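Local coordinates for protein tapirin (Caldicellulosiruptor hydrothermalis, PDB 6N2C) that probably binds cellulose through its C-terminal beta-helix domain, which also carries a zinc ion, and so is likely to attach this thermophilic bacterium to plant biomass, at residues N271-S276 and T448-I453. Sequence-based numbering, arbitrary orientation. Where two conformers were deposited one is given.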
# COMPACT_ATOMS: atom_id res chain seq x y z
N ASN A 271 7.53 3.08 -4.24
CA ASN A 271 8.45 3.24 -5.40
C ASN A 271 8.57 2.01 -6.27
O ASN A 271 9.26 2.02 -7.24
CB ASN A 271 9.79 3.73 -4.93
CG ASN A 271 9.66 5.07 -4.32
OD1 ASN A 271 8.95 5.89 -4.89
ND2 ASN A 271 10.27 5.30 -3.22
N SER A 272 7.89 0.94 -5.99
CA SER A 272 7.79 -0.14 -7.01
C SER A 272 6.45 -0.78 -7.04
O SER A 272 5.82 -0.76 -8.06
CB SER A 272 8.91 -1.16 -6.74
OG SER A 272 8.79 -2.32 -7.53
N LEU A 273 5.98 -1.34 -5.94
CA LEU A 273 4.72 -2.12 -5.97
C LEU A 273 3.90 -1.85 -4.72
O LEU A 273 4.44 -2.02 -3.61
CB LEU A 273 5.05 -3.62 -6.04
CG LEU A 273 3.90 -4.63 -6.06
CD1 LEU A 273 2.82 -4.32 -7.11
CD2 LEU A 273 4.34 -6.09 -6.19
N LEU A 274 2.60 -1.55 -4.90
CA LEU A 274 1.63 -1.42 -3.78
C LEU A 274 0.56 -2.36 -4.12
O LEU A 274 -0.06 -2.23 -5.21
CB LEU A 274 1.10 0.05 -3.75
CG LEU A 274 0.06 0.37 -2.72
CD1 LEU A 274 0.69 0.14 -1.36
CD2 LEU A 274 -0.33 1.81 -2.83
N PHE A 275 0.29 -3.34 -3.25
CA PHE A 275 -0.64 -4.41 -3.57
C PHE A 275 -1.52 -4.65 -2.38
O PHE A 275 -1.00 -4.96 -1.30
CB PHE A 275 0.15 -5.71 -3.91
CG PHE A 275 -0.62 -6.75 -4.60
CD1 PHE A 275 -1.66 -7.44 -3.93
CD2 PHE A 275 -0.38 -7.06 -5.94
CE1 PHE A 275 -2.41 -8.41 -4.58
CE2 PHE A 275 -1.12 -8.03 -6.55
CZ PHE A 275 -2.14 -8.69 -5.91
N SER A 276 -2.84 -4.64 -2.57
CA SER A 276 -3.74 -5.05 -1.51
C SER A 276 -4.82 -5.94 -2.10
O SER A 276 -5.27 -5.73 -3.20
CB SER A 276 -4.41 -3.88 -0.80
OG SER A 276 -5.15 -4.30 0.33
N THR A 448 0.27 -9.44 -15.23
CA THR A 448 0.34 -10.64 -14.43
C THR A 448 0.61 -10.27 -12.95
O THR A 448 1.25 -9.24 -12.63
CB THR A 448 1.40 -11.66 -14.93
OG1 THR A 448 1.17 -12.88 -14.24
CG2 THR A 448 2.85 -11.18 -14.69
N ILE A 449 0.13 -11.12 -12.08
CA ILE A 449 0.41 -10.99 -10.62
C ILE A 449 1.92 -11.26 -10.39
O ILE A 449 2.46 -12.31 -10.86
CB ILE A 449 -0.35 -11.98 -9.80
CG1 ILE A 449 -1.85 -11.82 -9.97
CG2 ILE A 449 0.06 -11.88 -8.35
CD1 ILE A 449 -2.33 -10.39 -9.91
N PRO A 450 2.63 -10.32 -9.75
CA PRO A 450 4.05 -10.48 -9.53
C PRO A 450 4.33 -11.72 -8.70
O PRO A 450 3.61 -12.06 -7.78
CB PRO A 450 4.43 -9.22 -8.76
CG PRO A 450 3.48 -8.19 -9.28
CD PRO A 450 2.20 -9.01 -9.24
N ALA A 451 5.43 -12.38 -9.07
CA ALA A 451 5.85 -13.60 -8.41
C ALA A 451 6.08 -13.41 -6.95
O ALA A 451 5.66 -14.25 -6.18
CB ALA A 451 7.13 -14.16 -9.04
N ILE A 452 6.62 -12.27 -6.59
CA ILE A 452 6.84 -11.98 -5.17
C ILE A 452 5.54 -12.01 -4.38
O ILE A 452 5.51 -12.51 -3.24
CB ILE A 452 7.65 -10.69 -4.94
CG1 ILE A 452 8.20 -10.55 -3.56
CG2 ILE A 452 6.79 -9.46 -5.24
CD1 ILE A 452 9.12 -11.63 -3.10
N ILE A 453 4.43 -11.50 -4.95
CA ILE A 453 3.16 -11.53 -4.27
C ILE A 453 2.59 -12.93 -4.17
O ILE A 453 2.06 -13.33 -3.12
CB ILE A 453 2.11 -10.60 -4.99
CG1 ILE A 453 2.61 -9.16 -5.02
CG2 ILE A 453 0.70 -10.79 -4.40
CD1 ILE A 453 2.74 -8.44 -3.69
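Ile453 lies with its CG2 methyl over the face of the Phe275 ring, 3.8 Å from the ring centroid and only 9° off the ring normal, the geometry of a CH-pi contact. Phe275 sits on 273-276, one strand of a rung in a parallel beta-helix, and Ile453 belongs to the first turn of helix 451-457, which packs on the outer side of that strand's face, in the connection running from strand 434-436 back to strand 483-488 at the other end of the same parallel face. Leu273 and Phe275 point to the helix from the outer side of the strand; Leu274 between them points away, consistent with the interior of the beta-helix.

Followed outward, Phe275 meets Ile453 from its first atom: CB is 3.8 Å from Ile453 CD1, CG also lies closest to CD1, and CD2 approaches Ile453 CG1 at 3.8 Å. CD1, CE1, CE2 and CZ of the ring all have Ile453 CG2 as nearest neighbour across the contact, as expected for a centred methyl, and at the ring edge Ile449 CD1 stands 4.3 Å from CE2. With CG anti to the backbone N (chi1 -164°), the ring is carried out from the strand to the helix, where Ile453 crosses it at a slant. The ring also stacks with Phe294 on strand 293-294, the parallel neighbour in the next rung. Replacing Phe275 with alanine takes away the surface on which Ile453 CG2 rests and is likely to leave a gap between strand and helix, with Ile449 CD1 deprived of its aromatic neighbour.

No hydrogen bond joins the two segments; the attachment is apolar, burying 237 Å² in total. Pro450, the N-cap residue, sets its ring against Leu273, while Ile453 and Leu273 meet tip to tip: Leu273 CD2 sits 3.8 Å from Pro450 CG and 3.7 Å from Ile453 CG1.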